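PDB 4HXF: peptidase S9 prolyl oligopeptidase catalytic domain-containing protein from Pyrococcus horikoshii, which acts as a self-compartmentalizing hexameric serine protease, classed as an acylaminoacyl peptidase, and probably cleaves peptides with its alpha/beta-hydrolase domain. Local coordinates for residues Tyr247-Asp250 and Gly251-Gly255; Phe396-Glu399 and Met400-Ala404; Trp506-Lys509 and Glu510-Asp514; His559-Asp563 and Leu564-Val568; Ser585-His588 and Arg589-Tyr593. All blocks are in the same frame, centred on the assembly; numbering follows the deposited sequence. Where two conformers were deposited one is given.

Contact 1. Residues Tyr247-Asp250 and Gly251-Gly255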
# COMPACT_ATOMS: atom_id res chain seq x y z
N TYR A 247 -28.72 -48.13 -6.08
CA TYR A 247 -28.96 -49.26 -5.23
C TYR A 247 -29.10 -48.79 -3.78
O TYR A 247 -28.45 -47.79 -3.38
CB TYR A 247 -27.77 -50.23 -5.24
CG TYR A 247 -27.40 -50.71 -6.59
CD1 TYR A 247 -27.87 -51.90 -7.04
CD2 TYR A 247 -26.61 -49.97 -7.42
CE1 TYR A 247 -27.59 -52.32 -8.34
CE2 TYR A 247 -26.29 -50.36 -8.65
CZ TYR A 247 -26.82 -51.54 -9.14
OH TYR A 247 -26.51 -51.91 -10.42
N ILE A 248 -29.97 -49.45 -3.05
CA ILE A 248 -30.14 -49.21 -1.60
C ILE A 248 -29.38 -50.32 -0.91
O ILE A 248 -29.57 -51.51 -1.21
CB ILE A 248 -31.65 -49.17 -1.22
CG1 ILE A 248 -32.28 -47.84 -1.78
CG2 ILE A 248 -31.84 -49.32 0.30
CD1 ILE A 248 -33.85 -47.89 -1.76
N TYR A 249 -28.55 -49.94 0.05
CA TYR A 249 -27.81 -50.90 0.84
C TYR A 249 -28.19 -50.80 2.32
O TYR A 249 -27.96 -49.79 2.95
CB TYR A 249 -26.34 -50.76 0.63
CG TYR A 249 -25.53 -51.67 1.51
CD1 TYR A 249 -25.55 -53.07 1.34
CD2 TYR A 249 -24.67 -51.14 2.43
CE1 TYR A 249 -24.76 -53.89 2.13
CE2 TYR A 249 -23.90 -51.94 3.20
CZ TYR A 249 -23.95 -53.30 3.06
OH TYR A 249 -23.14 -54.00 3.88
N ASP A 250 -28.67 -51.91 2.88
CA ASP A 250 -28.96 -51.93 4.34
C ASP A 250 -28.48 -53.22 4.99
O ASP A 250 -29.04 -53.64 6.02
CB ASP A 250 -30.44 -51.83 4.46
CG ASP A 250 -31.15 -53.04 3.86
OD1 ASP A 250 -30.51 -54.03 3.42
OD2 ASP A 250 -32.38 -52.96 3.79
N GLY A 251 -27.44 -53.81 4.41
CA GLY A 251 -27.14 -55.22 4.67
C GLY A 251 -27.15 -56.03 3.40
O GLY A 251 -26.30 -56.88 3.19
N GLU A 252 -28.15 -55.77 2.57
CA GLU A 252 -28.30 -56.39 1.28
C GLU A 252 -28.28 -55.24 0.28
O GLU A 252 -28.69 -54.15 0.62
CB GLU A 252 -29.63 -57.18 1.30
CG GLU A 252 -30.26 -57.55 -0.03
CD GLU A 252 -31.25 -58.75 0.02
OE1 GLU A 252 -32.33 -58.64 0.71
OE2 GLU A 252 -30.96 -59.82 -0.67
N VAL A 253 -27.77 -55.48 -0.92
CA VAL A 253 -27.71 -54.48 -1.96
C VAL A 253 -28.91 -54.73 -2.82
O VAL A 253 -29.08 -55.84 -3.30
CB VAL A 253 -26.47 -54.68 -2.86
CG1 VAL A 253 -26.51 -53.77 -4.11
CG2 VAL A 253 -25.25 -54.45 -1.99
N LYS A 254 -29.76 -53.75 -2.96
CA LYS A 254 -30.99 -53.83 -3.76
C LYS A 254 -31.00 -52.74 -4.86
O LYS A 254 -30.98 -51.56 -4.55
CB LYS A 254 -32.20 -53.64 -2.90
CG LYS A 254 -32.33 -54.62 -1.74
CD LYS A 254 -32.74 -56.04 -2.18
CE LYS A 254 -34.20 -56.25 -2.65
NZ LYS A 254 -34.33 -57.61 -3.27
N GLY A 255 -31.03 -53.18 -6.13
CA GLY A 255 -31.19 -52.35 -7.33
C GLY A 255 -32.61 -51.86 -7.23
O GLY A 255 -33.48 -52.56 -6.81

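Contact 2. Residues Phe396-Glu399 and Met400-Ala404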
# COMPACT_ATOMS: atom_id res chain seq x y z
N PHE A 396 -30.47 -25.19 -22.11
CA PHE A 396 -30.36 -23.90 -22.66
C PHE A 396 -28.97 -23.77 -23.23
O PHE A 396 -27.99 -23.80 -22.47
CB PHE A 396 -30.63 -22.84 -21.59
CG PHE A 396 -30.52 -21.42 -22.14
CD1 PHE A 396 -31.57 -20.86 -22.82
CD2 PHE A 396 -29.35 -20.68 -21.93
CE1 PHE A 396 -31.50 -19.52 -23.33
CE2 PHE A 396 -29.24 -19.42 -22.48
CZ PHE A 396 -30.31 -18.86 -23.13
N LYS A 397 -28.86 -23.66 -24.56
CA LYS A 397 -27.49 -23.59 -25.18
C LYS A 397 -27.29 -22.24 -25.84
O LYS A 397 -27.90 -21.89 -26.88
CB LYS A 397 -27.22 -24.69 -26.19
CG LYS A 397 -25.83 -24.55 -26.90
CD LYS A 397 -24.62 -25.00 -26.15
CE LYS A 397 -23.34 -25.03 -27.08
NZ LYS A 397 -22.06 -24.98 -26.27
N TYR A 398 -26.55 -21.38 -25.16
CA TYR A 398 -26.42 -19.97 -25.54
C TYR A 398 -26.03 -19.74 -26.99
O TYR A 398 -26.75 -18.93 -27.68
CB TYR A 398 -25.36 -19.33 -24.70
CG TYR A 398 -25.22 -17.82 -24.84
CD1 TYR A 398 -26.06 -16.99 -24.23
CD2 TYR A 398 -24.19 -17.29 -25.62
CE1 TYR A 398 -25.94 -15.61 -24.32
CE2 TYR A 398 -24.06 -15.96 -25.73
CZ TYR A 398 -24.90 -15.11 -25.05
OH TYR A 398 -24.73 -13.75 -25.11
N GLU A 399 -25.04 -20.52 -27.47
CA GLU A 399 -24.57 -20.27 -28.79
C GLU A 399 -25.66 -20.56 -29.81
O GLU A 399 -25.70 -19.95 -30.89
CB GLU A 399 -23.37 -21.07 -29.18
CG GLU A 399 -22.12 -20.78 -28.43
CD GLU A 399 -22.00 -21.54 -27.13
OE1 GLU A 399 -23.02 -21.94 -26.53
OE2 GLU A 399 -20.82 -21.66 -26.68
N MET A 400 -26.57 -21.53 -29.51
CA MET A 400 -27.56 -21.87 -30.49
C MET A 400 -28.57 -20.77 -30.61
O MET A 400 -28.99 -20.40 -31.67
CB MET A 400 -28.26 -23.19 -30.11
CG MET A 400 -27.25 -24.32 -30.17
SD MET A 400 -28.18 -25.87 -29.77
CE MET A 400 -26.88 -27.07 -30.10
N GLN A 401 -29.04 -20.21 -29.48
CA GLN A 401 -29.94 -19.09 -29.51
C GLN A 401 -29.36 -17.87 -30.14
O GLN A 401 -29.99 -17.22 -31.01
CB GLN A 401 -30.51 -18.72 -28.16
CG GLN A 401 -31.24 -19.84 -27.44
CD GLN A 401 -32.52 -20.18 -28.15
OE1 GLN A 401 -33.28 -19.28 -28.50
NE2 GLN A 401 -32.76 -21.47 -28.38
N LEU A 402 -28.10 -17.59 -29.80
CA LEU A 402 -27.38 -16.46 -30.34
C LEU A 402 -27.22 -16.57 -31.87
O LEU A 402 -27.59 -15.62 -32.58
CB LEU A 402 -25.97 -16.44 -29.77
CG LEU A 402 -24.99 -15.36 -30.29
CD1 LEU A 402 -25.43 -13.91 -30.17
CD2 LEU A 402 -23.58 -15.65 -29.68
N MET A 403 -26.79 -17.73 -32.36
CA MET A 403 -26.63 -17.86 -33.81
C MET A 403 -27.91 -17.89 -34.61
O MET A 403 -28.03 -17.39 -35.72
CB MET A 403 -25.61 -18.92 -34.17
CG MET A 403 -24.27 -18.80 -33.53
SD MET A 403 -23.43 -17.24 -33.83
CE MET A 403 -22.89 -17.43 -35.56
N ALA A 404 -28.96 -18.48 -33.98
CA ALA A 404 -30.25 -18.42 -34.60
C ALA A 404 -30.71 -16.98 -34.82
O ALA A 404 -31.27 -16.62 -35.86
CB ALA A 404 -31.32 -19.16 -33.75
O HOH W 1 -31.01 -23.50 -26.68

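Contact 3. Residues Trp506-Lys509 and Glu510-Asp514. With Y3A (N-[(benzyloxy)carbonyl]glycyl-N-[(2S,3R)-4-chloro-3-hydroxy-1-phenylbutan-2-yl]glycinamide), chain B.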
# COMPACT_ATOMS: atom_id res chain seq x y z
N TRP A 506 -7.01 -44.75 -18.66
CA TRP A 506 -8.09 -45.73 -18.63
C TRP A 506 -9.17 -45.42 -19.61
O TRP A 506 -9.64 -46.35 -20.26
CB TRP A 506 -8.59 -45.83 -17.18
CG TRP A 506 -8.93 -44.53 -16.57
CD1 TRP A 506 -8.11 -43.69 -15.85
CD2 TRP A 506 -10.19 -43.91 -16.59
NE1 TRP A 506 -8.81 -42.57 -15.46
CE2 TRP A 506 -10.04 -42.65 -15.84
CE3 TRP A 506 -11.46 -44.25 -17.14
CZ2 TRP A 506 -11.05 -41.80 -15.69
CZ3 TRP A 506 -12.48 -43.35 -16.97
CH2 TRP A 506 -12.27 -42.15 -16.28
N PHE A 507 -9.54 -44.17 -19.83
CA PHE A 507 -10.66 -43.90 -20.68
C PHE A 507 -10.36 -44.12 -22.17
O PHE A 507 -11.21 -44.68 -22.85
CB PHE A 507 -11.23 -42.53 -20.47
CG PHE A 507 -12.65 -42.35 -21.02
CD1 PHE A 507 -13.68 -43.28 -20.67
CD2 PHE A 507 -12.93 -41.35 -21.87
CE1 PHE A 507 -14.96 -43.11 -21.20
CE2 PHE A 507 -14.22 -41.14 -22.38
CZ PHE A 507 -15.23 -42.04 -22.05
N ASP A 508 -9.19 -43.75 -22.65
CA ASP A 508 -8.87 -44.00 -24.04
C ASP A 508 -8.82 -45.50 -24.33
O ASP A 508 -9.16 -45.94 -25.43
CB ASP A 508 -7.52 -43.35 -24.49
CG ASP A 508 -7.62 -41.88 -24.79
OD1 ASP A 508 -7.95 -41.11 -23.95
OD2 ASP A 508 -7.23 -41.60 -25.91
N LYS A 509 -8.35 -46.28 -23.37
CA LYS A 509 -8.32 -47.79 -23.53
C LYS A 509 -9.72 -48.31 -23.89
O LYS A 509 -9.85 -49.27 -24.69
CB LYS A 509 -7.71 -48.54 -22.36
CG LYS A 509 -6.18 -48.36 -22.31
CD LYS A 509 -5.55 -49.25 -21.26
CE LYS A 509 -4.04 -49.00 -21.11
NZ LYS A 509 -3.47 -49.70 -19.93
N GLU A 510 -10.70 -47.71 -23.25
CA GLU A 510 -12.09 -48.09 -23.44
C GLU A 510 -12.68 -47.53 -24.74
O GLU A 510 -13.27 -48.25 -25.54
CB GLU A 510 -12.89 -47.57 -22.25
CG GLU A 510 -14.39 -47.77 -22.37
CD GLU A 510 -15.14 -47.57 -21.07
OE1 GLU A 510 -16.30 -47.09 -21.25
OE2 GLU A 510 -14.65 -48.13 -20.03
N VAL A 511 -12.48 -46.20 -24.95
CA VAL A 511 -13.17 -45.55 -26.07
C VAL A 511 -12.48 -45.76 -27.45
O VAL A 511 -13.13 -45.85 -28.50
CB VAL A 511 -13.47 -44.04 -25.79
CG1 VAL A 511 -14.18 -43.42 -27.01
CG2 VAL A 511 -14.32 -43.98 -24.54
N ILE A 512 -11.14 -45.84 -27.44
CA ILE A 512 -10.32 -46.04 -28.62
C ILE A 512 -9.84 -47.51 -28.74
O ILE A 512 -9.97 -48.13 -29.83
CB ILE A 512 -9.12 -45.06 -28.70
CG1 ILE A 512 -9.66 -43.66 -28.33
CG2 ILE A 512 -8.45 -45.10 -30.08
CD1 ILE A 512 -10.78 -43.15 -29.20
N GLY A 513 -9.27 -48.06 -27.68
CA GLY A 513 -8.86 -49.45 -27.66
C GLY A 513 -7.70 -49.75 -26.75
O GLY A 513 -6.94 -48.90 -26.30
N ASP A 514 -7.57 -51.05 -26.50
CA ASP A 514 -6.42 -51.57 -25.70
C ASP A 514 -5.09 -51.51 -26.48
O ASP A 514 -5.02 -51.30 -27.66
CB ASP A 514 -6.72 -53.10 -25.37
CG ASP A 514 -7.64 -53.24 -24.17
OD1 ASP A 514 -7.79 -52.22 -23.42
OD2 ASP A 514 -8.25 -54.33 -23.97
N3 Y3A B . -16.46 -37.11 -19.58
CA3 Y3A B . -15.86 -37.52 -20.86
C3 Y3A B . -14.99 -36.33 -21.29
O3 Y3A B . -14.55 -35.44 -20.60
C4 Y3A B . -15.15 -33.88 -23.64
O4 Y3A B . -16.16 -34.38 -24.45
CA4 Y3A B . -14.17 -35.00 -23.35
N4 Y3A B . -14.99 -36.13 -22.83
CB4 Y3A B . -13.53 -35.68 -24.60
CG4 Y3A B . -12.59 -36.79 -24.26
CD1 Y3A B . -11.39 -36.64 -23.55
CD2 Y3A B . -12.86 -38.06 -24.74
CE1 Y3A B . -10.53 -37.69 -23.28
CE2 Y3A B . -12.02 -39.13 -24.47
CZ4 Y3A B . -10.89 -38.95 -23.73
C15 Y3A B . -15.45 -32.91 -22.44

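Contact 4. Residues His559-Asp563 and Leu564-Val568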
# COMPACT_ATOMS: atom_id res chain seq x y z
N HIS A 559 -0.43 -26.51 -36.04
CA HIS A 559 0.87 -26.47 -36.72
C HIS A 559 0.97 -27.30 -38.00
O HIS A 559 1.57 -26.90 -39.00
CB HIS A 559 2.01 -26.91 -35.77
CG HIS A 559 2.37 -25.95 -34.70
ND1 HIS A 559 3.04 -26.31 -33.56
CD2 HIS A 559 2.32 -24.51 -34.68
CE1 HIS A 559 3.36 -25.13 -32.85
NE2 HIS A 559 2.93 -24.08 -33.56
N VAL A 560 0.39 -28.51 -37.90
CA VAL A 560 0.44 -29.45 -39.02
C VAL A 560 -0.38 -28.90 -40.16
O VAL A 560 0.06 -28.95 -41.33
CB VAL A 560 0.06 -30.87 -38.61
CG1 VAL A 560 -0.27 -31.69 -39.84
CG2 VAL A 560 1.16 -31.51 -37.71
N LEU A 561 -1.57 -28.39 -39.89
CA LEU A 561 -2.38 -27.74 -40.96
C LEU A 561 -1.64 -26.53 -41.59
O LEU A 561 -1.61 -26.40 -42.82
CB LEU A 561 -3.81 -27.34 -40.40
CG LEU A 561 -4.75 -28.48 -40.11
CD1 LEU A 561 -5.84 -27.93 -39.21
CD2 LEU A 561 -5.25 -29.09 -41.42
N LYS A 562 -0.93 -25.73 -40.81
CA LYS A 562 -0.17 -24.66 -41.36
C LYS A 562 1.02 -25.21 -42.21
O LYS A 562 1.33 -24.65 -43.26
CB LYS A 562 0.39 -23.77 -40.23
CG LYS A 562 -0.69 -22.91 -39.56
CD LYS A 562 -1.33 -21.82 -40.40
CE LYS A 562 -0.37 -20.90 -40.91
NZ LYS A 562 -1.04 -19.75 -41.74
N ASP A 563 1.62 -26.33 -41.77
CA ASP A 563 2.77 -26.94 -42.48
C ASP A 563 2.30 -27.41 -43.87
O ASP A 563 3.09 -27.53 -44.80
CB ASP A 563 3.29 -28.13 -41.71
CG ASP A 563 4.74 -28.46 -41.99
OD1 ASP A 563 5.50 -27.60 -42.44
OD2 ASP A 563 5.11 -29.63 -41.75
N LEU A 564 0.96 -27.63 -43.97
CA LEU A 564 0.31 -28.14 -45.20
C LEU A 564 -0.36 -26.99 -45.96
O LEU A 564 -1.06 -27.23 -46.97
CB LEU A 564 -0.61 -29.30 -44.89
CG LEU A 564 0.06 -30.54 -44.36
CD1 LEU A 564 -0.99 -31.55 -43.78
CD2 LEU A 564 0.93 -31.24 -45.42
N GLY A 565 -0.10 -25.74 -45.57
CA GLY A 565 -0.62 -24.59 -46.34
C GLY A 565 -2.12 -24.33 -46.16
O GLY A 565 -2.68 -23.56 -46.94
N LYS A 566 -2.74 -24.80 -45.09
CA LYS A 566 -4.20 -24.60 -44.89
C LYS A 566 -4.48 -23.28 -44.19
O LYS A 566 -3.63 -22.76 -43.48
CB LYS A 566 -4.71 -25.74 -44.04
CG LYS A 566 -4.34 -27.16 -44.53
CD LYS A 566 -4.83 -27.49 -45.92
CE LYS A 566 -4.61 -28.94 -46.26
NZ LYS A 566 -5.20 -29.25 -47.60
N GLU A 567 -5.67 -22.79 -44.39
CA GLU A 567 -6.17 -21.64 -43.70
C GLU A 567 -6.72 -22.09 -42.36
O GLU A 567 -7.81 -22.66 -42.27
CB GLU A 567 -7.30 -20.97 -44.54
CG GLU A 567 -7.78 -19.73 -43.80
CD GLU A 567 -8.92 -18.92 -44.47
OE1 GLU A 567 -9.32 -17.94 -43.85
OE2 GLU A 567 -9.35 -19.22 -45.61
N VAL A 568 -6.02 -21.75 -41.30
CA VAL A 568 -6.32 -22.18 -39.94
C VAL A 568 -5.85 -21.09 -38.98
O VAL A 568 -4.88 -20.36 -39.32
CB VAL A 568 -5.75 -23.56 -39.62
CG1 VAL A 568 -4.22 -23.54 -39.72
CG2 VAL A 568 -6.36 -24.10 -38.26
O HOH W 2 -1.62 -21.13 -44.05
O HOH W 3 -3.90 -19.11 -41.39

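Contact 5. Residues Ser585-His588 and Arg589-Tyr593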
# COMPACT_ATOMS: atom_id res chain seq x y z
N SER A 585 -13.94 -16.71 -16.88
CA SER A 585 -14.31 -15.42 -16.35
C SER A 585 -15.31 -14.75 -17.33
O SER A 585 -15.27 -15.03 -18.58
CB SER A 585 -13.13 -14.54 -16.11
OG SER A 585 -12.55 -14.08 -17.34
N PRO A 586 -16.17 -13.86 -16.84
CA PRO A 586 -17.12 -13.23 -17.73
C PRO A 586 -16.43 -12.61 -18.99
O PRO A 586 -16.95 -12.70 -20.10
CB PRO A 586 -17.82 -12.18 -16.86
CG PRO A 586 -17.77 -12.85 -15.50
CD PRO A 586 -16.42 -13.51 -15.43
N ARG A 587 -15.34 -11.89 -18.78
CA ARG A 587 -14.70 -11.21 -19.93
C ARG A 587 -14.08 -12.19 -20.92
O ARG A 587 -14.17 -12.04 -22.18
CB ARG A 587 -13.61 -10.22 -19.42
CG ARG A 587 -13.00 -9.29 -20.47
CD ARG A 587 -11.87 -8.41 -19.89
NE ARG A 587 -10.76 -9.27 -19.44
CZ ARG A 587 -10.14 -9.23 -18.26
NH1 ARG A 587 -10.44 -8.32 -17.30
NH2 ARG A 587 -9.20 -10.11 -17.98
N HIS A 588 -13.45 -13.22 -20.40
CA HIS A 588 -13.00 -14.35 -21.21
C HIS A 588 -14.13 -14.96 -22.07
O HIS A 588 -14.03 -15.14 -23.28
CB HIS A 588 -12.39 -15.36 -20.23
CG HIS A 588 -12.16 -16.76 -20.77
ND1 HIS A 588 -11.02 -17.48 -20.45
CD2 HIS A 588 -12.93 -17.60 -21.52
CE1 HIS A 588 -11.15 -18.73 -20.91
NE2 HIS A 588 -12.27 -18.83 -21.60
N ARG A 589 -15.28 -15.23 -21.42
CA ARG A 589 -16.36 -15.82 -22.14
C ARG A 589 -16.97 -14.92 -23.18
O ARG A 589 -17.31 -15.37 -24.26
CB ARG A 589 -17.44 -16.20 -21.11
CG ARG A 589 -17.08 -17.45 -20.31
CD ARG A 589 -18.12 -17.72 -19.25
NE ARG A 589 -19.29 -18.17 -19.92
CZ ARG A 589 -20.54 -18.12 -19.40
NH1 ARG A 589 -20.72 -17.71 -18.16
NH2 ARG A 589 -21.61 -18.52 -20.14
N MET A 590 -17.09 -13.64 -22.88
CA MET A 590 -17.57 -12.62 -23.85
C MET A 590 -16.70 -12.63 -25.13
O MET A 590 -17.20 -12.62 -26.26
CB MET A 590 -17.54 -11.31 -23.15
CG MET A 590 -18.01 -10.18 -24.01
SD MET A 590 -16.71 -9.41 -24.96
CE MET A 590 -15.51 -8.95 -23.69
N LYS A 591 -15.37 -12.69 -24.92
CA LYS A 591 -14.39 -12.64 -26.05
C LYS A 591 -14.50 -13.92 -26.84
O LYS A 591 -14.51 -13.86 -28.10
CB LYS A 591 -12.95 -12.44 -25.60
CG LYS A 591 -12.72 -11.00 -25.05
CD LYS A 591 -11.32 -10.83 -24.51
CE LYS A 591 -11.18 -9.39 -24.09
NZ LYS A 591 -9.88 -9.13 -23.41
N ARG A 592 -14.70 -15.06 -26.19
CA ARG A 592 -14.93 -16.29 -26.93
C ARG A 592 -16.19 -16.22 -27.75
O ARG A 592 -16.20 -16.61 -28.93
CB ARG A 592 -14.97 -17.53 -26.01
CG ARG A 592 -15.33 -18.78 -26.77
CD ARG A 592 -15.45 -20.01 -25.93
NE ARG A 592 -16.23 -21.04 -26.66
CZ ARG A 592 -17.55 -21.06 -26.79
NH1 ARG A 592 -18.13 -22.01 -27.53
NH2 ARG A 592 -18.33 -20.20 -26.15
N TYR A 593 -17.30 -15.76 -27.14
CA TYR A 593 -18.53 -15.66 -27.91
C TYR A 593 -18.39 -14.74 -29.12
O TYR A 593 -18.93 -15.03 -30.21
CB TYR A 593 -19.72 -15.24 -27.05
CG TYR A 593 -20.18 -16.22 -25.96
CD1 TYR A 593 -20.32 -15.80 -24.62
CD2 TYR A 593 -20.49 -17.49 -26.27
CE1 TYR A 593 -20.83 -16.68 -23.68
CE2 TYR A 593 -20.92 -18.42 -25.33
CZ TYR A 593 -21.10 -17.97 -24.01
OH TYR A 593 -21.56 -18.86 -23.05

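Contact 1. Residues Tyr247-Asp250 and Gly251-Gly255
Lys254 O is approached by two groups of the facing strand: Ile248 N donates a hydrogen bond to it at 2.8 Å, and Tyr247 CA adds a CA-H...O contact at 3.1 Å. These residues belong to a beta hairpin, strands 245-249 and 253-255, the last two strands of a four-stranded antiparallel blade of the beta-propeller, 253-255 at its edge within the chain. Lys254 N returns a bond to Ile248 O, which makes these two residues the hydrogen-bonded pair, flanked by the non-hydrogen-bonded pairs Tyr247-Gly255 and Tyr249-Val253. On the face that carries both tyrosines, Val253 stands between their rings. Its CG1 meets Tyr247 CD1 at 3.7 Å and its CG2 meets Tyr249 CD1 at 3.6 Å, and a branched residue suits the place because it has a methyl for each. The rings diverge because their first torsions differ. Tyr247 CG lies beside the backbone N (chi1 -56°) and carries CD1 to within 3.4 Å of Gly255 CA, where a side chain on the glycine would be tight. Tyr249 CG lies anti to the backbone N (chi1 176°), which brings one ring face over Gly251 N. Phe214 meets the Tyr249 ring edge-to-face, and the Phe219 ring meets Tyr247. At the bend, Gly251 has a positive phi at which any CB would be driven into Asp250 O. Asp250 suits the place before it by closing an Asx turn: its OD1 accepts from Glu252 N at 3.1 Å, with an almost straight N-H (168°) arriving nearly in line with the C-O bond.

Contact 2. Residues Phe396-Glu399 and Met400-Ala404
The first turn of helix 398-405, where Lys397 at the N-cap meets Met400 and Gln401, begins the helical link between the parallel strands 378-384 and 409-413. Lys397 O takes two donors: Met400 N at 3.0 Å, from well above the carbonyl plane, and Gln401 N at 3.3 Å, nearly along the C=O axis. The side chains of Lys397 and Met400 cross at about a right angle, CG to CG 3.6 Å. Lys397 then bends at its second torsion (chi2 79°), and NZ reaches Glu399 OE1 in a salt bridge of 3.2 Å; OE2 of this buried carboxylate pairs with Arg592. Met400 is extended beyond CG, and its unbranched apolar chain suits a site between the lysine methylenes and Phe383, Ile410 and Tyr412 of the sheet. With alanine in place of the methionine, a gap would probably open against those sheet residues, and the Lys397 methylenes would lose their partner. On another side, a water accepts from both Lys397 N and Gln401 NE2, while Gln401 OE1 accepts from Phe349 N. A helix linking two adjacent parallel strands, with Met400 packed on the sheet, is a beta-alpha-beta crossover of the alpha/beta-hydrolase fold.

Contact 3. Residues Trp506-Lys509 and Glu510-Asp514
Phe507 reaches Val511 because its CG stands opposite the backbone N (chi1 -162°) and swings the ring along the helix, while Val511 CG2, anti to its own carbonyl carbon, comes over one ring face. This is a CH-pi contact: CG2 lies 3.5 Å from the centroid of the Phe507 ring and 21° off its normal. The ring edge faces the bound inhibitor, whose phenyl atom CE2 is 3.5 Å from Phe507 CD2. Asp508 OD1 approaches the same phenyl group and is hydrogen-bonded to Ser497 OG. Were the phenylalanine an alanine, the inhibitor's phenyl group would probably lose this aromatic edge and the Val511 methyl the ring it covers. Farther along, the helix ends where Asp508 O accepts both Ile512 N at 2.8 Å and Gly513 N at 3.1 Å; Gly513 then leaves helical angles with positive phi, at which a side chain would jam against Ile512 O. Glu510 OE1 is hydrogen-bonded to Ser241 OG, and Lys509 pairs with Asp563 of a second subunit. An aromatic edge on a helix beside the benzyl group of a phenylalanyl inhibitor is consistent with the S1 specificity pocket of a serine peptidase.

Contact 4. Residues His559-Asp563 and Leu564-Val568
A Schellman motif ends helix 552-563, with Leu561 and Lys562 gripping Lys566 and Gly565. Lys566 N donates to Leu561 O at 3.0 Å and Gly565 N to Lys562 O at 2.9 Å, both from above the carbonyl planes. Gly565 has the positive phi that glycine adopts readily. Beside these bonds runs the apolar contact expected of the motif: Lys566 CG lies 3.8 Å from Leu561 CD2, the side chains crossing at about a right angle. Val560 and Leu564 lie side by side, CG1 to CD1 4.0 Å, next to Ala531. Where the chain enters strand 568-573, Val568 holds CG1 in the crowded position between its N and carbonyl carbon (chi1 63°), a rotamer that turns this methyl tightly onto Lys562 CD, 3.4 Å away. Lysine serves here twice: beyond its methylenes, NZ donates to two waters, one of which donates in turn to Lys566 O and the other to Val568 O. It also donates to Asp135 O of a second subunit, where Asp563 OD2 is hydrogen-bonded to Tyr498 OH of that subunit. Three oxygens around NZ are consistent with a protonated amine linking the helix end to the neighbouring subunit directly and to its own chain through water.

Contact 5. Residues Ser585-His588 and Arg589-Tyr593
The His588 imidazole turns an edge to the backbone of the next residue, CD2 lying 3.3 Å from Arg589 N, while the Phe573 ring meets it and NE2 is hydrogen-bonded to His580 ND1. Further on, the guanidinium of Arg589 and the ring of Tyr593 meet edge to edge: NH2 donates to Tyr593 OH at 2.9 Å, the oxygen only 13° out of the guanidinium plane. Arg592 likewise has Tyr593 CE2 at the edge of its own guanidinium, and its NE is salt-bridged to Glu488. These groups sit on the first turns of helix 586-605, which lies against the hydrolase sheet. Ser585 is the N-cap: its OG accepts a weak capping bond from His588 N at 3.3 Å, and its carbonyl O accepts from Arg589 N at 2.8 Å. A short hydroxyl suits the cap, and Pro586, which has no N-H to satisfy, suits the first helical place. Arg587 and Lys591, one turn apart, run alongside and point the same way. Lys591 is extended beyond CG, whereas Arg587 bends at its third torsion (chi3 63°), which leaves NE 4.1 Å from Lys591 NZ. Asp130 of a second subunit pairs with both, and Asp128 of that subunit pairs with Lys591. Like charges can therefore probably share this place because those carboxylates compensate them, which is consistent with an ionic link between the subunits.

Along the chain the five contacts follow one another in series, none nesting in or crossing another, and each closes only a local turn. Contact 1 closes a hairpin of a propeller blade; the other four lie in the hydrolase domain: contact 2 at a helix start, contact 3 beside the inhibitor, contact 4 at a helix end, contact 5 at the start of helix 586-605. Contacts 2 and 5 touch through Glu399 and Arg592, with Tyr398 packed on Tyr593, which ties two helices on the sheet. Contacts 3 and 4, centres about 29 Å apart within one chain, are joined between subunits by Lys509 and Asp563. Contact 5 also reaches a neighbouring chain; contact 1 stays within its own.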